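Side-chain contacts in DNA polymerase (Pyrobaculum calidifontis, PDB 5MDN), which probably catalyses DNA synthesis, adding deoxyribonucleoside triphosphates to a growing DNA strand with release of diphosphate, as a family B polymerase: residues V186-V191 with E318-P323; Y173-S178 with E204-R209; Y383-V388 with I469-K474. All blocks are in the same frame, centred on the assembly; numbering follows the deposited sequence.

Interaction 1: residues V186-V191 with E318-P323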
ATOM      1  N   VAL A 186     -11.710 -10.778 -23.272  1.00 68.56           N
ATOM      2  CA  VAL A 186     -10.311 -10.764 -22.850  1.00 66.04           C
ATOM      3  C   VAL A 186      -9.454 -11.157 -24.052  1.00 65.51           C
ATOM      4  O   VAL A 186      -9.446 -12.318 -24.469  1.00 64.88           O
ATOM      5  CB  VAL A 186     -10.067 -11.701 -21.661  1.00 64.41           C
ATOM      6  CG1 VAL A 186      -8.580 -11.799 -21.352  1.00 63.09           C
ATOM      7  CG2 VAL A 186     -10.835 -11.218 -20.439  1.00 63.43           C
ATOM      8  N   VAL A 187      -8.735 -10.185 -24.613  1.00 69.22           N
ATOM      9  CA  VAL A 187      -8.054 -10.388 -25.889  1.00 70.00           C
ATOM     10  C   VAL A 187      -6.780 -11.209 -25.708  1.00 68.61           C
ATOM     11  O   VAL A 187      -6.530 -12.163 -26.454  1.00 66.26           O
ATOM     12  CB  VAL A 187      -7.776  -9.025 -26.556  1.00 73.83           C
ATOM     13  CG1 VAL A 187      -6.390  -8.983 -27.182  1.00 76.93           C
ATOM     14  CG2 VAL A 187      -8.846  -8.718 -27.597  1.00 74.85           C
ATOM     15  N   MET A 188      -5.957 -10.860 -24.718  1.00 67.94           N
ATOM     16  CA  MET A 188      -4.710 -11.566 -24.470  1.00 69.18           C
ATOM     17  C   MET A 188      -4.504 -11.728 -22.972  1.00 67.35           C
ATOM     18  O   MET A 188      -4.946 -10.898 -22.173  1.00 67.25           O
ATOM     19  CB  MET A 188      -3.507 -10.829 -25.078  1.00 72.17           C
ATOM     20  CG  MET A 188      -3.225 -11.154 -26.536  1.00 76.57           C
ATOM     21  SD  MET A 188      -1.769 -10.277 -27.140  1.00 84.01           S
ATOM     22  CE  MET A 188      -1.472 -11.128 -28.688  1.00 84.28           C
ATOM     23  N   LEU A 189      -3.831 -12.814 -22.600  1.00 66.60           N
ATOM     24  CA  LEU A 189      -3.485 -13.064 -21.203  1.00 64.06           C
ATOM     25  C   LEU A 189      -2.160 -13.812 -21.182  1.00 63.74           C
ATOM     26  O   LEU A 189      -2.096 -14.966 -21.617  1.00 66.18           O
ATOM     27  CB  LEU A 189      -4.582 -13.862 -20.498  1.00 63.74           C
ATOM     28  CG  LEU A 189      -4.537 -14.000 -18.972  1.00 63.49           C
ATOM     29  CD1 LEU A 189      -5.939 -14.220 -18.426  1.00 62.49           C
ATOM     30  CD2 LEU A 189      -3.620 -15.131 -18.535  1.00 64.43           C
ATOM     31  N   ALA A 190      -1.115 -13.165 -20.678  1.00 62.38           N
ATOM     32  CA  ALA A 190       0.187 -13.794 -20.537  1.00 62.74           C
ATOM     33  C   ALA A 190       0.412 -14.251 -19.103  1.00 62.67           C
ATOM     34  O   ALA A 190      -0.130 -13.679 -18.154  1.00 59.98           O
ATOM     35  CB  ALA A 190       1.311 -12.845 -20.950  1.00 63.98           C
ATOM     36  N   VAL A 191       1.224 -15.295 -18.957  1.00 59.98           N
ATOM     37  CA  VAL A 191       1.653 -15.790 -17.657  1.00 60.07           C
ATOM     38  C   VAL A 191       3.157 -16.020 -17.702  1.00 60.98           C
ATOM     39  O   VAL A 191       3.705 -16.417 -18.737  1.00 62.88           O
ATOM     40  CB  VAL A 191       0.914 -17.087 -17.254  1.00 60.38           C
ATOM     41  CG1 VAL A 191      -0.583 -16.840 -17.137  1.00 60.32           C
ATOM     42  CG2 VAL A 191       1.190 -18.204 -18.256  1.00 60.72           C
ATOM     43  N   GLU A 318      -7.324  -1.489 -31.537  1.00 82.22           N
ATOM     44  CA  GLU A 318      -6.772  -1.139 -32.841  1.00 83.30           C
ATOM     45  C   GLU A 318      -5.619  -2.064 -33.217  1.00 77.99           C
ATOM     46  O   GLU A 318      -5.529  -2.518 -34.364  1.00 81.26           O
ATOM     47  CB  GLU A 318      -6.368   0.334 -32.844  1.00 87.43           C
ATOM     48  CG  GLU A 318      -5.900   0.861 -34.182  1.00 92.18           C
ATOM     49  CD  GLU A 318      -6.012   2.372 -34.260  1.00 95.19           C
ATOM     50  OE1 GLU A 318      -7.160   2.851 -34.390  1.00 94.73           O
ATOM     51  OE2 GLU A 318      -4.983   3.076 -34.183  1.00 95.84           O
ATOM     52  N   TYR A 319      -4.727  -2.351 -32.267  1.00 75.89           N
ATOM     53  CA  TYR A 319      -3.641  -3.287 -32.533  1.00 76.66           C
ATOM     54  C   TYR A 319      -4.134  -4.725 -32.645  1.00 77.81           C
ATOM     55  O   TYR A 319      -3.397  -5.581 -33.147  1.00 73.05           O
ATOM     56  CB  TYR A 319      -2.572  -3.186 -31.441  1.00 77.71           C
ATOM     57  CG  TYR A 319      -1.681  -1.963 -31.548  1.00 78.03           C
ATOM     58  CD1 TYR A 319      -2.198  -0.683 -31.393  1.00 79.41           C
ATOM     59  CD2 TYR A 319      -0.320  -2.091 -31.801  1.00 76.83           C
ATOM     60  CE1 TYR A 319      -1.386   0.434 -31.492  1.00 80.71           C
ATOM     61  CE2 TYR A 319       0.498  -0.982 -31.904  1.00 74.92           C
ATOM     62  CZ  TYR A 319      -0.040   0.278 -31.746  1.00 78.43           C
ATOM     63  OH  TYR A 319       0.772   1.383 -31.845  1.00 79.73           O
ATOM     64  N   TRP A 320      -5.354  -5.009 -32.190  1.00 72.29           N
ATOM     65  CA  TRP A 320      -5.918  -6.354 -32.232  1.00 74.54           C
ATOM     66  C   TRP A 320      -6.621  -6.651 -33.551  1.00 77.84           C
ATOM     67  O   TRP A 320      -6.545  -7.778 -34.051  1.00 74.42           O
ATOM     68  CB  TRP A 320      -6.888  -6.543 -31.062  1.00 75.94           C
ATOM     69  CG  TRP A 320      -7.566  -7.879 -31.009  1.00 78.60           C
ATOM     70  CD1 TRP A 320      -8.890  -8.133 -31.221  1.00 79.44           C
ATOM     71  CD2 TRP A 320      -6.959  -9.144 -30.713  1.00 78.09           C
ATOM     72  NE1 TRP A 320      -9.145  -9.474 -31.075  1.00 80.06           N
ATOM     73  CE2 TRP A 320      -7.976 -10.118 -30.765  1.00 78.36           C
ATOM     74  CE3 TRP A 320      -5.653  -9.549 -30.416  1.00 76.29           C
ATOM     75  CZ2 TRP A 320      -7.731 -11.468 -30.528  1.00 77.21           C
ATOM     76  CZ3 TRP A 320      -5.413 -10.891 -30.176  1.00 73.82           C
ATOM     77  CH2 TRP A 320      -6.446 -11.834 -30.232  1.00 76.39           C
ATOM     78  N   ASN A 321      -7.310  -5.663 -34.125  1.00 81.38           N
ATOM     79  CA  ASN A 321      -7.992  -5.822 -35.402  1.00 82.01           C
ATOM     80  C   ASN A 321      -7.073  -5.573 -36.594  1.00 83.62           C
ATOM     81  O   ASN A 321      -7.563  -5.381 -37.714  1.00 85.18           O
ATOM     82  CB  ASN A 321      -9.210  -4.895 -35.474  1.00 81.01           C
ATOM     83  CG  ASN A 321     -10.059  -4.945 -34.220  1.00 78.76           C
ATOM     84  OD1 ASN A 321     -10.332  -3.920 -33.598  1.00 73.37           O
ATOM     85  ND2 ASN A 321     -10.488  -6.145 -33.845  1.00 81.67           N
ATOM     86  N   ASP A 322      -5.762  -5.577 -36.380  1.00 79.94           N
ATOM     87  CA  ASP A 322      -4.789  -5.308 -37.436  1.00 80.99           C
ATOM     88  C   ASP A 322      -3.695  -6.361 -37.346  1.00 83.09           C
ATOM     89  O   ASP A 322      -2.857  -6.299 -36.421  1.00 88.28           O
ATOM     90  CB  ASP A 322      -4.213  -3.899 -37.300  1.00 84.02           C
ATOM     91  CG  ASP A 322      -3.416  -3.464 -38.521  1.00 88.34           C
ATOM     92  OD1 ASP A 322      -2.893  -4.332 -39.252  1.00 87.95           O
ATOM     93  OD2 ASP A 322      -3.313  -2.241 -38.753  1.00 94.07           O
ATOM     94  N   PRO A 323      -3.663  -7.339 -38.256  1.00 86.28           N
ATOM     95  CA  PRO A 323      -2.632  -8.387 -38.173  1.00 84.53           C
ATOM     96  C   PRO A 323      -1.209  -7.865 -38.270  1.00 83.11           C
ATOM     97  O   PRO A 323      -0.276  -8.591 -37.906  1.00 80.52           O
ATOM     98  CB  PRO A 323      -2.969  -9.301 -39.359  1.00 87.08           C
ATOM     99  CG  PRO A 323      -4.429  -9.082 -39.596  1.00 87.59           C
ATOM    100  CD  PRO A 323      -4.668  -7.628 -39.293  1.00 86.38           C
TER
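Val187 and Trp320 mark the closest backbone approach, their CA atoms 7.8 Å apart, where the beginning of strand 186-193 faces the short, weakly bonded helix 316-320. The strand is not regular here: Val187 and Met188 both lie opposite Glu171 on the neighbouring strand, a classic beta bulge, and Val187 leaves extended backbone geometry at this point. From the bulge, Val187 points at the helix and Trp320 points back at the strand; the two side chains approach from opposite directions, and the valine ends up over the indole face.

Val187 lays both methyls on one face of the indole. CG2 sits over the five-membered ring in a CH-pi contact, 3.5 Å from the centroid of the Trp320 pyrrole and only 5° off its normal. CG1 covers the benzo half, reaching Trp320 CE3 at 3.4 Å. With its CG anti to the backbone N (chi1 179°), Trp320 carries the indole away from its own helix and onto the valine. Met188 comes in differently, bringing its terminal methyl to the rim of the ring near its plane, with CE 4.2 Å from Trp320 CZ3. The contact is thus wholly apolar and buried, a valine fork on a ring face with a methionine tip beside the edge.

The strand belongs to the mixed sheet of the exonuclease domain, of the RNase H-like class. It runs between strand 198-202 and strand 165-172, and the latter carries Asp169, Ile170 and Glu171, a sequence matching the first exonuclease motif of this family. Trp320 also touches Glu202 and makes a cation-pi contact with Arg326. Met188 packs on Met330 of helix 326-356, while on Leu189 the cover comes from Val211 and Phe215 of helix 209-222.

Interaction 2: residues Y173-S178 with E204-R209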
ATOM      1  N   TYR A 173     -10.266  -5.814 -24.837  1.00 76.87           N
ATOM      2  CA  TYR A 173     -10.617  -5.147 -26.091  1.00 78.62           C
ATOM      3  C   TYR A 173     -10.788  -3.635 -25.957  1.00 83.75           C
ATOM      4  O   TYR A 173      -9.992  -2.877 -26.519  1.00 88.79           O
ATOM      5  CB  TYR A 173     -11.898  -5.774 -26.643  1.00 79.47           C
ATOM      6  CG  TYR A 173     -12.203  -5.414 -28.074  1.00 81.63           C
ATOM      7  CD1 TYR A 173     -11.313  -5.731 -29.089  1.00 82.90           C
ATOM      8  CD2 TYR A 173     -13.387  -4.777 -28.413  1.00 80.31           C
ATOM      9  CE1 TYR A 173     -11.585  -5.413 -30.402  1.00 81.39           C
ATOM     10  CE2 TYR A 173     -13.670  -4.458 -29.725  1.00 83.53           C
ATOM     11  CZ  TYR A 173     -12.764  -4.773 -30.715  1.00 83.55           C
ATOM     12  OH  TYR A 173     -13.048  -4.452 -32.022  1.00 83.04           O
ATOM     13  N   ASN A 174     -11.833  -3.188 -25.257  1.00 85.22           N
ATOM     14  CA  ASN A 174     -12.020  -1.787 -24.856  1.00 85.87           C
ATOM     15  C   ASN A 174     -12.217  -0.821 -26.035  1.00 83.68           C
ATOM     16  O   ASN A 174     -11.935   0.374 -25.913  1.00 80.32           O
ATOM     17  CB  ASN A 174     -10.872  -1.330 -23.928  1.00 88.52           C
ATOM     18  CG  ASN A 174      -9.769  -0.537 -24.640  1.00 89.72           C
ATOM     19  OD1 ASN A 174      -9.449   0.581 -24.237  1.00 94.44           O
ATOM     20  ND2 ASN A 174      -9.190  -1.108 -25.687  1.00 86.12           N
ATOM     21  N   GLU A 175     -12.752  -1.300 -27.166  1.00 86.19           N
ATOM     22  CA  GLU A 175     -12.998  -0.410 -28.305  1.00 89.99           C
ATOM     23  C   GLU A 175     -13.782   0.826 -27.884  1.00 90.47           C
ATOM     24  O   GLU A 175     -13.475   1.946 -28.312  1.00 91.83           O
ATOM     25  CB  GLU A 175     -13.751  -1.145 -29.415  1.00 94.35           C
ATOM     26  CG  GLU A 175     -14.000  -0.295 -30.660  1.00 98.74           C
ATOM     27  CD  GLU A 175     -14.921  -0.970 -31.663  1.00100.93           C
ATOM     28  OE1 GLU A 175     -14.980  -2.217 -31.674  1.00103.82           O
ATOM     29  OE2 GLU A 175     -15.585  -0.252 -32.441  1.00 99.86           O
ATOM     30  N   ARG A 176     -14.803   0.639 -27.053  1.00 89.68           N
ATOM     31  CA  ARG A 176     -15.506   1.740 -26.404  1.00 92.31           C
ATOM     32  C   ARG A 176     -14.910   1.970 -25.016  1.00 95.17           C
ATOM     33  O   ARG A 176     -15.173   1.202 -24.084  1.00102.94           O
ATOM     34  CB  ARG A 176     -17.000   1.432 -26.328  1.00 95.44           C
ATOM     35  CG  ARG A 176     -17.318  -0.004 -25.916  1.00 99.03           C
ATOM     36  CD  ARG A 176     -18.732  -0.400 -26.299  1.00 99.06           C
ATOM     37  NE  ARG A 176     -19.366  -1.198 -25.254  1.00 97.58           N
ATOM     38  CZ  ARG A 176     -19.324  -2.523 -25.194  1.00 96.06           C
ATOM     39  NH1 ARG A 176     -18.674  -3.213 -26.121  1.00 95.96           N
ATOM     40  NH2 ARG A 176     -19.928  -3.159 -24.200  1.00 96.19           N
ATOM     41  N   GLY A 177     -14.111   3.034 -24.890  1.00103.52           N
ATOM     42  CA  GLY A 177     -13.446   3.453 -23.664  1.00 98.84           C
ATOM     43  C   GLY A 177     -13.196   2.411 -22.592  1.00 93.69           C
ATOM     44  O   GLY A 177     -12.358   1.521 -22.756  1.00 88.57           O
ATOM     45  N   SER A 178     -13.924   2.520 -21.486  1.00101.22           N
ATOM     46  CA  SER A 178     -13.800   1.560 -20.397  1.00 97.42           C
ATOM     47  C   SER A 178     -14.589   0.302 -20.739  1.00 94.36           C
ATOM     48  O   SER A 178     -15.793   0.393 -21.004  1.00 99.21           O
ATOM     49  CB  SER A 178     -14.302   2.158 -19.090  1.00 96.19           C
ATOM     50  OG  SER A 178     -13.624   3.367 -18.788  1.00 95.52           O
ATOM     51  N   GLU A 204      -9.831 -16.115 -30.133  1.00 81.84           N
ATOM     52  CA  GLU A 204     -10.264 -16.093 -31.522  1.00 85.64           C
ATOM     53  C   GLU A 204     -11.177 -14.896 -31.726  1.00 86.46           C
ATOM     54  O   GLU A 204     -12.179 -14.754 -31.017  1.00 84.97           O
ATOM     55  CB  GLU A 204     -11.020 -17.362 -31.915  1.00 92.58           C
ATOM     56  CG  GLU A 204     -10.233 -18.623 -31.778  1.00 99.17           C
ATOM     57  CD  GLU A 204     -10.800 -19.774 -32.585  1.00106.47           C
ATOM     58  OE1 GLU A 204     -11.561 -19.538 -33.553  1.00114.76           O
ATOM     59  OE2 GLU A 204     -10.466 -20.925 -32.241  1.00106.80           O
ATOM     60  N   GLY A 205     -10.822 -14.050 -32.696  1.00 87.84           N
ATOM     61  CA  GLY A 205     -11.528 -12.826 -33.038  1.00 86.89           C
ATOM     62  C   GLY A 205     -12.870 -12.610 -32.370  1.00 83.67           C
ATOM     63  O   GLY A 205     -13.909 -13.023 -32.895  1.00 89.43           O
ATOM     64  N   ARG A 206     -12.834 -12.005 -31.178  1.00 85.61           N
ATOM     65  CA  ARG A 206     -13.947 -11.625 -30.292  1.00 83.36           C
ATOM     66  C   ARG A 206     -14.526 -12.775 -29.475  1.00 81.12           C
ATOM     67  O   ARG A 206     -15.596 -12.597 -28.877  1.00 75.82           O
ATOM     68  CB  ARG A 206     -15.102 -10.948 -31.041  1.00 83.12           C
ATOM     69  CG  ARG A 206     -14.658  -9.820 -31.945  1.00 83.22           C
ATOM     70  CD  ARG A 206     -14.140  -8.654 -31.136  1.00 80.37           C
ATOM     71  NE  ARG A 206     -15.233  -7.767 -30.759  1.00 79.76           N
ATOM     72  CZ  ARG A 206     -15.529  -6.650 -31.411  1.00 82.69           C
ATOM     73  NH1 ARG A 206     -14.798  -6.288 -32.456  1.00 80.73           N
ATOM     74  NH2 ARG A 206     -16.545  -5.894 -31.017  1.00 84.27           N
ATOM     75  N   ASP A 207     -13.880 -13.939 -29.420  1.00 81.68           N
ATOM     76  CA  ASP A 207     -14.342 -15.047 -28.589  1.00 85.84           C
ATOM     77  C   ASP A 207     -13.196 -15.487 -27.690  1.00 85.83           C
ATOM     78  O   ASP A 207     -12.134 -15.880 -28.185  1.00 83.64           O
ATOM     79  CB  ASP A 207     -14.845 -16.223 -29.429  1.00 89.90           C
ATOM     80  CG  ASP A 207     -15.328 -17.384 -28.571  1.00 90.54           C
ATOM     81  OD1 ASP A 207     -16.396 -17.246 -27.933  1.00 95.97           O
ATOM     82  OD2 ASP A 207     -14.647 -18.433 -28.537  1.00 86.36           O
ATOM     83  N   ASP A 208     -13.422 -15.461 -26.378  1.00 86.71           N
ATOM     84  CA  ASP A 208     -12.355 -15.588 -25.396  1.00 83.27           C
ATOM     85  C   ASP A 208     -12.604 -16.758 -24.450  1.00 81.12           C
ATOM     86  O   ASP A 208     -12.309 -16.689 -23.254  1.00 82.25           O
ATOM     87  CB  ASP A 208     -12.183 -14.290 -24.615  1.00 82.58           C
ATOM     88  CG  ASP A 208     -13.486 -13.763 -24.069  1.00 79.23           C
ATOM     89  OD1 ASP A 208     -14.517 -13.897 -24.762  1.00 72.03           O
ATOM     90  OD2 ASP A 208     -13.477 -13.206 -22.950  1.00 76.95           O
ATOM     91  N   ARG A 209     -13.170 -17.847 -24.974  1.00 81.51           N
ATOM     92  CA  ARG A 209     -13.305 -19.060 -24.172  1.00 82.02           C
ATOM     93  C   ARG A 209     -11.975 -19.788 -24.038  1.00 77.40           C
ATOM     94  O   ARG A 209     -11.658 -20.312 -22.965  1.00 75.45           O
ATOM     95  CB  ARG A 209     -14.341 -19.997 -24.791  1.00 89.40           C
ATOM     96  CG  ARG A 209     -15.756 -19.460 -24.857  1.00 92.78           C
ATOM     97  CD  ARG A 209     -16.673 -20.466 -25.541  1.00 91.98           C
ATOM     98  NE  ARG A 209     -18.090 -20.163 -25.368  1.00 93.31           N
ATOM     99  CZ  ARG A 209     -18.844 -20.654 -24.390  1.00 95.01           C
ATOM    100  NH1 ARG A 209     -18.318 -21.477 -23.492  1.00 92.90           N
ATOM    101  NH2 ARG A 209     -20.129 -20.328 -24.314  1.00 97.72           N
TER
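Tyr173 and Arg206 meet flat group against flat group, but not squarely: the phenol ring and the guanidinium are inclined by 37°. Tyr173 CE2 lies over the middle of the guanidinium, 3.3 Å from Arg206 CZ, while NE stands above the same ring nearer its rim. Further back along the arginine, CD makes a CH-pi contact over the ring face, 4.3 Å from the Tyr173 centroid. Bends at chi2 (-68°) and chi3 (-87°) fold the arginine chain so that its end comes over the ring. Glu175 reaches in with an extended chain, its carboxylate nearly perpendicular to the guanidinium; OE1 remains 4.0 Å from Arg206 NH2, too far for a salt bridge.

Both loops belong to the exonuclease domain, following strands 165-172 and 198-202, and Tyr173 also rests on Trp320 and Tyr317. Because Arg206 is exposed and touches a crystal neighbour, its pose may owe something to the lattice. Although Tyr173 OH comes close to Arg206 NH1, the angle is poor for a hydrogen bond, so the contact probably rests on the cationic group covering the ring, with a general electrostatic pull from Glu175.

Interaction 3: residues Y383-V388 with I469-K474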
ATOM      1  N   TYR A 383      -2.541  -9.098  22.895  1.00 52.33           N
ATOM      2  CA  TYR A 383      -3.013 -10.387  23.392  1.00 53.43           C
ATOM      3  C   TYR A 383      -1.985 -11.028  24.318  1.00 58.63           C
ATOM      4  O   TYR A 383      -2.304 -11.397  25.455  1.00 59.87           O
ATOM      5  CB  TYR A 383      -3.348 -11.323  22.234  1.00 50.97           C
ATOM      6  CG  TYR A 383      -3.833 -12.671  22.712  1.00 49.02           C
ATOM      7  CD1 TYR A 383      -5.112 -12.821  23.233  1.00 48.49           C
ATOM      8  CD2 TYR A 383      -3.007 -13.784  22.673  1.00 48.24           C
ATOM      9  CE1 TYR A 383      -5.560 -14.046  23.688  1.00 49.77           C
ATOM     10  CE2 TYR A 383      -3.445 -15.014  23.124  1.00 49.71           C
ATOM     11  CZ  TYR A 383      -4.723 -15.140  23.631  1.00 48.85           C
ATOM     12  OH  TYR A 383      -5.169 -16.360  24.084  1.00 46.71           O
ATOM     13  N   ARG A 384      -0.744 -11.175  23.848  1.00 53.56           N
ATOM     14  CA  ARG A 384       0.275 -11.839  24.652  1.00 56.08           C
ATOM     15  C   ARG A 384       0.698 -11.024  25.866  1.00 52.87           C
ATOM     16  O   ARG A 384       1.415 -11.551  26.722  1.00 52.92           O
ATOM     17  CB  ARG A 384       1.501 -12.157  23.796  1.00 59.07           C
ATOM     18  CG  ARG A 384       1.232 -13.134  22.667  1.00 67.15           C
ATOM     19  CD  ARG A 384       0.665 -14.428  23.221  1.00 72.68           C
ATOM     20  NE  ARG A 384       0.473 -15.446  22.193  1.00 73.77           N
ATOM     21  CZ  ARG A 384      -0.007 -16.660  22.438  1.00 77.74           C
ATOM     22  NH1 ARG A 384      -0.339 -16.999  23.677  1.00 78.64           N
ATOM     23  NH2 ARG A 384      -0.151 -17.536  21.453  1.00 76.39           N
ATOM     24  N   MET A 385       0.285  -9.763  25.958  1.00 54.34           N
ATOM     25  CA  MET A 385       0.488  -8.966  27.158  1.00 53.85           C
ATOM     26  C   MET A 385      -0.746  -8.931  28.048  1.00 55.19           C
ATOM     27  O   MET A 385      -0.721  -8.276  29.094  1.00 59.80           O
ATOM     28  CB  MET A 385       0.907  -7.540  26.784  1.00 55.35           C
ATOM     29  CG  MET A 385       2.256  -7.464  26.085  1.00 56.65           C
ATOM     30  SD  MET A 385       2.733  -5.787  25.629  1.00 59.35           S
ATOM     31  CE  MET A 385       4.326  -6.093  24.867  1.00 58.53           C
ATOM     32  N   GLY A 386      -1.817  -9.619  27.660  1.00 57.29           N
ATOM     33  CA  GLY A 386      -3.023  -9.649  28.464  1.00 55.21           C
ATOM     34  C   GLY A 386      -3.807  -8.357  28.472  1.00 56.07           C
ATOM     35  O   GLY A 386      -4.489  -8.062  29.458  1.00 57.20           O
ATOM     36  N   GLU A 387      -3.735  -7.578  27.396  1.00 57.28           N
ATOM     37  CA  GLU A 387      -4.385  -6.278  27.314  1.00 59.47           C
ATOM     38  C   GLU A 387      -5.584  -6.353  26.381  1.00 59.00           C
ATOM     39  O   GLU A 387      -5.465  -6.829  25.246  1.00 58.13           O
ATOM     40  CB  GLU A 387      -3.409  -5.210  26.818  1.00 64.27           C
ATOM     41  CG  GLU A 387      -3.739  -3.806  27.295  1.00 67.41           C
ATOM     42  CD  GLU A 387      -2.888  -3.382  28.474  1.00 72.57           C
ATOM     43  OE1 GLU A 387      -1.775  -3.928  28.624  1.00 73.51           O
ATOM     44  OE2 GLU A 387      -3.334  -2.511  29.254  1.00 76.79           O
ATOM     45  N   VAL A 388      -6.732  -5.883  26.860  1.00 57.56           N
ATOM     46  CA  VAL A 388      -7.917  -5.757  26.021  1.00 57.24           C
ATOM     47  C   VAL A 388      -7.771  -4.522  25.144  1.00 55.72           C
ATOM     48  O   VAL A 388      -7.310  -3.467  25.598  1.00 53.38           O
ATOM     49  CB  VAL A 388      -9.185  -5.693  26.893  1.00 60.26           C
ATOM     50  CG1 VAL A 388     -10.360  -5.124  26.112  1.00 60.55           C
ATOM     51  CG2 VAL A 388      -9.525  -7.078  27.425  1.00 62.33           C
ATOM     52  N   ILE A 469       2.876   0.921  24.347  1.00 50.84           N
ATOM     53  CA  ILE A 469       3.583   1.249  23.104  1.00 50.13           C
ATOM     54  C   ILE A 469       5.091   1.211  23.281  1.00 47.21           C
ATOM     55  O   ILE A 469       5.777   0.657  22.407  1.00 47.91           O
ATOM     56  CB  ILE A 469       3.070   2.587  22.543  1.00 50.67           C
ATOM     57  CG1 ILE A 469       1.579   2.488  22.216  1.00 51.03           C
ATOM     58  CG2 ILE A 469       3.861   2.982  21.304  1.00 50.91           C
ATOM     59  CD1 ILE A 469       1.250   1.426  21.191  1.00 50.92           C
ATOM     60  N   PRO A 470       5.687   1.765  24.346  1.00 50.24           N
ATOM     61  CA  PRO A 470       7.136   1.576  24.520  1.00 49.83           C
ATOM     62  C   PRO A 470       7.547   0.117  24.608  1.00 50.55           C
ATOM     63  O   PRO A 470       8.546  -0.274  23.994  1.00 49.75           O
ATOM     64  CB  PRO A 470       7.431   2.332  25.821  1.00 50.69           C
ATOM     65  CG  PRO A 470       6.382   3.375  25.885  1.00 51.02           C
ATOM     66  CD  PRO A 470       5.149   2.732  25.323  1.00 51.29           C
ATOM     67  N   ALA A 471       6.783  -0.710  25.326  1.00 49.13           N
ATOM     68  CA  ALA A 471       7.128  -2.123  25.444  1.00 51.46           C
ATOM     69  C   ALA A 471       7.167  -2.804  24.079  1.00 52.46           C
ATOM     70  O   ALA A 471       8.010  -3.677  23.838  1.00 52.23           O
ATOM     71  CB  ALA A 471       6.139  -2.832  26.370  1.00 53.07           C
ATOM     72  N   VAL A 472       6.259  -2.423  23.177  1.00 52.00           N
ATOM     73  CA  VAL A 472       6.231  -3.019  21.842  1.00 51.71           C
ATOM     74  C   VAL A 472       7.446  -2.580  21.034  1.00 52.11           C
ATOM     75  O   VAL A 472       8.114  -3.398  20.388  1.00 53.76           O
ATOM     76  CB  VAL A 472       4.919  -2.658  21.124  1.00 51.56           C
ATOM     77  CG1 VAL A 472       4.960  -3.125  19.679  1.00 51.90           C
ATOM     78  CG2 VAL A 472       3.734  -3.264  21.857  1.00 53.15           C
ATOM     79  N   LEU A 473       7.748  -1.281  21.058  1.00 49.21           N
ATOM     80  CA  LEU A 473       8.910  -0.779  20.334  1.00 49.70           C
ATOM     81  C   LEU A 473      10.194  -1.390  20.874  1.00 52.95           C
ATOM     82  O   LEU A 473      11.090  -1.748  20.100  1.00 52.67           O
ATOM     83  CB  LEU A 473       8.969   0.741  20.438  1.00 47.14           C
ATOM     84  CG  LEU A 473       7.785   1.468  19.812  1.00 48.19           C
ATOM     85  CD1 LEU A 473       7.728   2.913  20.284  1.00 48.71           C
ATOM     86  CD2 LEU A 473       7.861   1.389  18.301  1.00 49.43           C
ATOM     87  N   LYS A 474      10.310  -1.498  22.202  1.00 53.12           N
ATOM     88  CA  LYS A 474      11.486  -2.127  22.803  1.00 55.28           C
ATOM     89  C   LYS A 474      11.696  -3.535  22.258  1.00 52.33           C
ATOM     90  O   LYS A 474      12.833  -3.957  22.022  1.00 49.10           O
ATOM     91  CB  LYS A 474      11.348  -2.162  24.328  1.00 61.07           C
ATOM     92  CG  LYS A 474      11.384  -0.795  24.994  1.00 67.14           C
ATOM     93  CD  LYS A 474      11.464  -0.869  26.505  1.00 69.68           C
ATOM     94  CE  LYS A 474      11.362   0.528  27.083  1.00 72.48           C
ATOM     95  NZ  LYS A 474      11.348   0.494  28.565  1.00 74.77           N
TER
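Met385 reaches across to Ala471 and Val472 with its terminal methyl, and the touching across this contact is entirely apolar. CE lies 4.0 Å from Ala471 CB and 4.2 Å from Val472 CG2, so one methyl meets two consecutive residues of helix 468-486. Met385 and Ala471 point at each other, whereas Val472 presents its CG2 branch from the flank, its chain running obliquely to the methionine. Beyond CG the methionine is fully stretched (chi2 179°), and that length lets it bridge backbones whose nearest CA atoms, Met385 and Ala471, are 9.7 Å apart.

Hydrogen bonds shape each segment separately. Helix 370-384 ends in a Schellman motif, with Gly386 at positive phi (72°) and its N bonded to Tyr383 O at 2.9 Å; Met385 projects from this turn. Beyond it, Gly386 and Val388 bond to Arg73 of strand 64-74, tying the chain to the N-terminal part of the protein. On the other side the helix is regular, with Lys474 N bonded to Pro470 O at 2.8 Å.

Helices 468-486 and 495-512 are consistent with the paired fingers helices of family B polymerases. With a single methyl at partly exposed Met385 doing the touching and nothing polar to fix direction, this is a light, van der Waals contact between a helix end and the start of another helix.

Interactions 1 and 2 are neighbours in the exonuclease domain, their centres 8 Å apart, and their segments alternate along the chain. They share a surface: Trp320 CD1 lies 3.9 Å from Tyr173 CE1, and Val186 N is probably hydrogen-bonded to Asp208 OD2 at 3.0 Å. A bound magnesium ion lies about 10 Å from the side chain of Val187, and one lies about 9 Å from that of Tyr173. The Met188 side chain is about 8 Å from that of Asp169, a magnesium ligand in a structure of this protein, though that ion is not bound to this chain here. Interaction 3 is remote, on the opposite side of the chain's centre, with its centre about 54 Å from each of the others.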